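Local coordinates for protein aspartokinase (Clostridium acetobutylicum, PDB 3TVI) that probably phosphorylates the side-chain carboxyl group of L-aspartate with ATP, an early step in making lysine, threonine and methionine, and binds lysine in its regulatory part, at residues S211-A216 and P272-L277; A378-G383 and E414-V419. All blocks are in the same frame, centred on the assembly; numbering follows the deposited sequence.

Contact 1: S211-A216 and P272-L277; sequences SGFLMA and PGTLIL
T274 points its side chain at the backbone of G212 and F213, and the F213 ring passes obliquely by its hydroxyl. The two branches of T274 do different jobs. T274 CG2, anti to the carbonyl carbon, lies against the loop, 3.7 Å from G212 CA and 4.0 Å from F213 CB. The hydroxyl, held between the backbone N and the carbonyl carbon (chi1 63°), is turned to the ring's flank, with T274 OG1 3.3 Å from F213 CD2. The phenyl group and the threonine cross at about a right angle. Further out, I276 CD1 meets the rim of the same ring in its plane, 3.8 Å from F213 CE2. Strand 274-277 belongs to the mixed sheet of the amino acid kinase domain, between antiparallel strand 261-265 and parallel strand 229-231, while 211-216 is part of the loop leaving strand 203-208. The two segments do not pair as strands; the T274 side chain lies on the loop's backbone, and F213 meets T274 and I276. G212 has a positive phi of 88° and brings its CA to 4.7 Å from G273 CA. I263 of strand 261-265 touches F213, T274 and I276 alike, and V245 adds another apolar contact to the phenyl group. At the other end S211 O and P272 O stand 4.0 Å apart. The S211 hydroxyl is hydrogen-bonded to D271, just before P272, and to N265.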
ATOM      1  N   SER B 211     -34.582   7.964  -1.009  1.00 54.40           N
ATOM      2  CA  SER B 211     -34.676   8.892   0.120  1.00 54.07           C
ATOM      3  C   SER B 211     -33.331   9.118   0.833  1.00 54.54           C
ATOM      4  O   SER B 211     -33.163   8.785   2.005  1.00 54.98           O
ATOM      5  CB  SER B 211     -35.727   8.388   1.096  1.00 53.80           C
ATOM      6  OG  SER B 211     -36.948   8.198   0.422  1.00 53.20           O
ATOM      7  N   GLY B 212     -32.383   9.714   0.121  1.00 54.79           N
ATOM      8  CA  GLY B 212     -31.041   9.891   0.649  1.00 56.49           C
ATOM      9  C   GLY B 212     -30.151   8.695   0.371  1.00 57.59           C
ATOM     10  O   GLY B 212     -30.446   7.878  -0.497  1.00 58.35           O
ATOM     11  N   PHE B 213     -29.042   8.625   1.102  1.00 58.37           N
ATOM     12  CA  PHE B 213     -28.153   7.470   1.114  1.00 59.23           C
ATOM     13  C   PHE B 213     -28.369   6.676   2.393  1.00 60.11           C
ATOM     14  O   PHE B 213     -28.782   7.227   3.414  1.00 61.37           O
ATOM     15  CB  PHE B 213     -26.699   7.936   1.065  1.00 59.54           C
ATOM     16  CG  PHE B 213     -26.404   8.888  -0.055  1.00 60.02           C
ATOM     17  CD1 PHE B 213     -26.727   8.557  -1.367  1.00 61.79           C
ATOM     18  CD2 PHE B 213     -25.799  10.109   0.195  1.00 59.92           C
ATOM     19  CE1 PHE B 213     -26.457   9.430  -2.405  1.00 62.07           C
ATOM     20  CE2 PHE B 213     -25.524  10.989  -0.837  1.00 60.31           C
ATOM     21  CZ  PHE B 213     -25.849  10.648  -2.138  1.00 62.00           C
ATOM     22  N   LEU B 214     -28.076   5.385   2.352  1.00 59.77           N
ATOM     23  CA  LEU B 214     -28.217   4.561   3.551  1.00 61.21           C
ATOM     24  C   LEU B 214     -26.874   4.300   4.219  1.00 60.75           C
ATOM     25  O   LEU B 214     -25.820   4.370   3.587  1.00 62.19           O
ATOM     26  CB  LEU B 214     -28.884   3.229   3.212  1.00 62.03           C
ATOM     27  CG  LEU B 214     -30.339   3.288   2.752  1.00 60.49           C
ATOM     28  CD1 LEU B 214     -30.742   1.900   2.302  1.00 60.88           C
ATOM     29  CD2 LEU B 214     -31.247   3.799   3.859  1.00 60.03           C
HETATM   30  N   MSE B 215     -26.922   3.985   5.504  1.00 60.54           N
HETATM   31  CA  MSE B 215     -25.713   3.720   6.264  1.00 59.74           C
HETATM   32  C   MSE B 215     -25.021   2.506   5.717  1.00 59.31           C
HETATM   33  O   MSE B 215     -23.797   2.430   5.753  1.00 58.20           O
HETATM   34  CB  MSE B 215     -26.089   3.488   7.716  1.00 61.40           C
HETATM   35  CG  MSE B 215     -24.900   3.689   8.632  1.00 62.64           C
HETATM   36 SE   MSE B 215     -25.546   4.147  10.431  0.57 66.84          SE
HETATM   37  CE  MSE B 215     -26.587   5.791  10.069  1.00 65.57           C
ATOM     38  N   ALA B 216     -25.795   1.545   5.211  1.00 60.25           N
ATOM     39  CA  ALA B 216     -25.241   0.365   4.543  1.00 60.52           C
ATOM     40  C   ALA B 216     -26.103  -0.112   3.373  1.00 62.20           C
ATOM     41  O   ALA B 216     -27.204   0.384   3.139  1.00 60.31           O
ATOM     42  CB  ALA B 216     -25.051  -0.765   5.535  1.00 58.54           C
ATOM     43  N   PRO B 272     -36.954  12.824   4.816  1.00 57.68           N
ATOM     44  CA  PRO B 272     -35.871  13.792   4.876  1.00 56.57           C
ATOM     45  C   PRO B 272     -34.667  13.226   4.174  1.00 55.38           C
ATOM     46  O   PRO B 272     -34.533  12.005   4.043  1.00 56.04           O
ATOM     47  CB  PRO B 272     -35.613  13.960   6.372  1.00 56.64           C
ATOM     48  CG  PRO B 272     -36.260  12.790   7.043  1.00 57.86           C
ATOM     49  CD  PRO B 272     -36.987  11.976   6.020  1.00 58.08           C
ATOM     50  N   GLY B 273     -33.798  14.091   3.695  1.00 54.88           N
ATOM     51  CA  GLY B 273     -32.663  13.597   2.943  1.00 55.09           C
ATOM     52  C   GLY B 273     -31.473  13.185   3.780  1.00 54.14           C
ATOM     53  O   GLY B 273     -31.489  13.212   5.009  1.00 53.37           O
ATOM     54  N   THR B 274     -30.430  12.779   3.088  1.00 53.69           N
ATOM     55  CA  THR B 274     -29.117  12.906   3.639  1.00 55.07           C
ATOM     56  C   THR B 274     -28.698  14.296   3.197  1.00 55.51           C
ATOM     57  O   THR B 274     -29.142  14.783   2.155  1.00 55.61           O
ATOM     58  CB  THR B 274     -28.178  11.811   3.136  1.00 54.77           C
ATOM     59  OG1 THR B 274     -28.022  11.929   1.723  1.00 56.93           O
ATOM     60  CG2 THR B 274     -28.761  10.446   3.480  1.00 54.61           C
ATOM     61  N   LEU B 275     -27.873  14.939   4.010  1.00 55.89           N
ATOM     62  CA  LEU B 275     -27.607  16.358   3.875  1.00 56.06           C
ATOM     63  C   LEU B 275     -26.093  16.566   3.772  1.00 57.08           C
ATOM     64  O   LEU B 275     -25.390  16.624   4.781  1.00 59.85           O
ATOM     65  CB  LEU B 275     -28.213  17.082   5.084  1.00 56.15           C
ATOM     66  CG  LEU B 275     -28.454  18.589   5.014  1.00 56.34           C
ATOM     67  CD1 LEU B 275     -29.098  18.978   3.693  1.00 56.37           C
ATOM     68  CD2 LEU B 275     -29.317  19.038   6.180  1.00 56.28           C
ATOM     69  N   ILE B 276     -25.595  16.667   2.544  1.00 56.07           N
ATOM     70  CA  ILE B 276     -24.158  16.661   2.297  1.00 54.93           C
ATOM     71  C   ILE B 276     -23.578  18.032   2.614  1.00 57.09           C
ATOM     72  O   ILE B 276     -23.765  18.981   1.855  1.00 56.66           O
ATOM     73  CB  ILE B 276     -23.826  16.280   0.845  1.00 53.69           C
ATOM     74  CG1 ILE B 276     -24.483  14.938   0.476  1.00 53.41           C
ATOM     75  CG2 ILE B 276     -22.318  16.227   0.649  1.00 52.16           C
ATOM     76  CD1 ILE B 276     -24.556  14.645  -1.012  1.00 51.95           C
ATOM     77  N   LEU B 277     -22.871  18.115   3.742  1.00 61.20           N
ATOM     78  CA  LEU B 277     -22.336  19.377   4.278  1.00 63.88           C
ATOM     79  C   LEU B 277     -20.885  19.608   3.872  1.00 66.67           C
ATOM     80  O   LEU B 277     -20.297  18.801   3.157  1.00 66.89           O
ATOM     81  CB  LEU B 277     -22.435  19.364   5.805  1.00 64.12           C
ATOM     82  CG  LEU B 277     -23.797  19.618   6.461  1.00 64.47           C
ATOM     83  CD1 LEU B 277     -24.904  19.861   5.447  1.00 63.15           C
ATOM     84  CD2 LEU B 277     -24.139  18.459   7.395  1.00 64.06           C
TER

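Contact 2: A378-G383 and E414-V419; sequences ATVGTG and EINVIV
The carboxamide of N416 is the flat side-chain group that turns towards segment 378-383. Its oxygen end does the touching: N416 OD1 lies 4.0 Å from V380 CG2 and 4.1 Å from A378 CB. A chi1 of 161° sets CG anti to the backbone N, and the second torsion then turns OD1 towards those methyls. E237 packs on the same side chain. The strands run antiparallel, at 164° between their directions. T379 and V417 form the hydrogen-bonded pair, with T379 N to V417 O at 3.0 Å and V417 N to T379 O at 3.1 Å. A378 with I418 and V380 with N416 are the non-hydrogen-bonded pairs flanking it. Beyond the regular pairing G381 N still reaches I415 O at 2.9 Å, approaching from above the carbonyl plane, 37° out of it. Just past the paired residues, I415 and T382 lie side by side, I415 CG2 being 4.1 Å from T382 CG2 and 3.5 Å from T382 CA. These are two neighbouring inner strands of the antiparallel sheet, with helix 390-400 packed on the T379 and V417 side through I394 and helix 232-240 on the other. Segments 367-380, 390-400, 405-410, 416-422 and 426-437 give the beta-alpha-beta-beta-alpha order of an ACT domain; 291-304, from earlier in the chain, lies next to 367-380 and probably supplies the remaining strand.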
ATOM      1  N   ALA B 378     -15.044  -0.971   3.784  1.00 52.61           N
ATOM      2  CA  ALA B 378     -14.631   0.345   4.223  1.00 51.57           C
ATOM      3  C   ALA B 378     -15.660   0.849   5.196  1.00 50.10           C
ATOM      4  O   ALA B 378     -16.846   0.925   4.869  1.00 51.14           O
ATOM      5  CB  ALA B 378     -14.527   1.292   3.047  1.00 52.51           C
ATOM      6  N   THR B 379     -15.214   1.189   6.397  1.00 47.37           N
ATOM      7  CA  THR B 379     -16.109   1.751   7.392  1.00 46.30           C
ATOM      8  C   THR B 379     -15.632   3.177   7.665  1.00 45.32           C
ATOM      9  O   THR B 379     -14.463   3.398   7.962  1.00 46.37           O
ATOM     10  CB  THR B 379     -16.232   0.840   8.634  1.00 45.47           C
ATOM     11  OG1 THR B 379     -16.313   1.638   9.812  1.00 44.76           O
ATOM     12  CG2 THR B 379     -15.055  -0.134   8.733  1.00 45.42           C
ATOM     13  N   VAL B 380     -16.544   4.137   7.515  1.00 44.26           N
ATOM     14  CA  VAL B 380     -16.193   5.543   7.340  1.00 43.77           C
ATOM     15  C   VAL B 380     -16.909   6.424   8.358  1.00 44.86           C
ATOM     16  O   VAL B 380     -18.059   6.156   8.724  1.00 44.42           O
ATOM     17  CB  VAL B 380     -16.565   6.013   5.917  1.00 42.27           C
ATOM     18  CG1 VAL B 380     -16.151   7.449   5.677  1.00 41.57           C
ATOM     19  CG2 VAL B 380     -15.901   5.130   4.886  1.00 42.48           C
ATOM     20  N   GLY B 381     -16.226   7.467   8.822  1.00 46.06           N
ATOM     21  CA  GLY B 381     -16.855   8.439   9.710  1.00 49.39           C
ATOM     22  C   GLY B 381     -15.869   9.471  10.197  1.00 52.20           C
ATOM     23  O   GLY B 381     -14.720   9.146  10.410  1.00 55.31           O
ATOM     24  N   THR B 382     -16.295  10.721  10.359  1.00 54.71           N
ATOM     25  CA  THR B 382     -15.404  11.751  10.908  1.00 55.49           C
ATOM     26  C   THR B 382     -15.093  11.425  12.371  1.00 58.02           C
ATOM     27  O   THR B 382     -13.947  11.479  12.794  1.00 58.20           O
ATOM     28  CB  THR B 382     -15.997  13.172  10.791  1.00 54.85           C
ATOM     29  OG1 THR B 382     -17.357  13.165  11.227  1.00 55.39           O
ATOM     30  CG2 THR B 382     -15.941  13.679   9.351  1.00 53.22           C
ATOM     31  N   GLY B 383     -16.117  11.030  13.119  1.00 61.87           N
ATOM     32  CA  GLY B 383     -15.978  10.703  14.536  1.00 64.00           C
ATOM     33  C   GLY B 383     -15.108   9.503  14.877  1.00 66.25           C
ATOM     34  O   GLY B 383     -14.946   9.172  16.053  1.00 69.36           O
ATOM     35  N   GLU B 414      -7.732   9.630   8.012  1.00 59.25           N
ATOM     36  CA  GLU B 414      -8.128   9.814   9.403  1.00 61.68           C
ATOM     37  C   GLU B 414      -9.569   9.379   9.715  1.00 60.32           C
ATOM     38  O   GLU B 414      -9.879   9.044  10.853  1.00 59.47           O
ATOM     39  CB  GLU B 414      -7.929  11.277   9.817  1.00 66.73           C
ATOM     40  CG  GLU B 414      -6.466  11.715   9.892  1.00 70.23           C
ATOM     41  CD  GLU B 414      -6.178  12.629  11.079  1.00 72.69           C
ATOM     42  OE1 GLU B 414      -6.714  13.764  11.122  1.00 73.15           O
ATOM     43  OE2 GLU B 414      -5.406  12.203  11.968  1.00 73.20           O
ATOM     44  N   ILE B 415     -10.436   9.364   8.710  1.00 59.35           N
ATOM     45  CA  ILE B 415     -11.857   9.102   8.922  1.00 58.64           C
ATOM     46  C   ILE B 415     -12.296   7.748   8.348  1.00 59.48           C
ATOM     47  O   ILE B 415     -13.438   7.600   7.903  1.00 59.87           O
ATOM     48  CB  ILE B 415     -12.715  10.231   8.300  1.00 58.42           C
ATOM     49  CG1 ILE B 415     -12.420  10.395   6.807  1.00 58.51           C
ATOM     50  CG2 ILE B 415     -12.460  11.550   9.014  1.00 58.22           C
ATOM     51  CD1 ILE B 415     -13.522  11.119   6.067  1.00 58.82           C
ATOM     52  N   ASN B 416     -11.416   6.747   8.388  1.00 59.84           N
ATOM     53  CA  ASN B 416     -11.640   5.549   7.584  1.00 59.67           C
ATOM     54  C   ASN B 416     -10.754   4.347   7.918  1.00 57.37           C
ATOM     55  O   ASN B 416      -9.540   4.413   7.770  1.00 57.09           O
ATOM     56  CB  ASN B 416     -11.453   5.961   6.121  1.00 62.23           C
ATOM     57  CG  ASN B 416     -11.196   4.796   5.200  1.00 64.07           C
ATOM     58  OD1 ASN B 416     -12.052   3.939   5.013  1.00 69.69           O
ATOM     59  ND2 ASN B 416     -10.020   4.779   4.588  1.00 65.07           N
ATOM     60  N   VAL B 417     -11.368   3.250   8.360  1.00 56.64           N
ATOM     61  CA  VAL B 417     -10.662   1.962   8.462  1.00 57.42           C
ATOM     62  C   VAL B 417     -11.167   0.982   7.409  1.00 57.83           C
ATOM     63  O   VAL B 417     -12.378   0.755   7.283  1.00 58.73           O
ATOM     64  CB  VAL B 417     -10.813   1.277   9.835  1.00 55.62           C
ATOM     65  CG1 VAL B 417     -10.096  -0.065   9.825  1.00 52.36           C
ATOM     66  CG2 VAL B 417     -10.255   2.160  10.931  1.00 55.81           C
ATOM     67  N   ILE B 418     -10.225   0.396   6.672  1.00 56.53           N
ATOM     68  CA  ILE B 418     -10.535  -0.585   5.654  1.00 55.32           C
ATOM     69  C   ILE B 418     -10.040  -1.948   6.107  1.00 54.71           C
ATOM     70  O   ILE B 418      -8.908  -2.102   6.563  1.00 54.54           O
ATOM     71  CB  ILE B 418      -9.882  -0.239   4.314  1.00 55.43           C
ATOM     72  CG1 ILE B 418     -10.312   1.153   3.855  1.00 55.47           C
ATOM     73  CG2 ILE B 418     -10.262  -1.275   3.269  1.00 56.21           C
ATOM     74  CD1 ILE B 418      -9.137   2.000   3.409  1.00 56.98           C
ATOM     75  N   VAL B 419     -10.913  -2.933   5.976  1.00 54.24           N
ATOM     76  CA  VAL B 419     -10.630  -4.285   6.383  1.00 53.15           C
ATOM     77  C   VAL B 419     -10.838  -5.147   5.165  1.00 55.31           C
ATOM     78  O   VAL B 419     -11.800  -4.939   4.421  1.00 56.22           O
ATOM     79  CB  VAL B 419     -11.596  -4.719   7.486  1.00 51.67           C
ATOM     80  CG1 VAL B 419     -12.083  -6.131   7.247  1.00 53.12           C
ATOM     81  CG2 VAL B 419     -10.939  -4.591   8.841  1.00 50.52           C
TER

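Contact 1 lies in the kinase domain and contact 2 in the ACT domain, with centres about 17 Å apart and nearest atoms about 7 Å apart. Helix 232-240 joins them: Y232 and L235 pack on I276 of contact 1, while L238 touches V380 and E234 accepts a hydrogen bond from T382 N in contact 2. Strand 291-304 is also shared, bonding M215 through I292 and A378 through A293. At the catalytic end, G212 lies about 6 Å from the side chain of T208, a residue predicted to bind ATP. At the regulatory end, the I418 side chain is about 8 Å from a bound lysine.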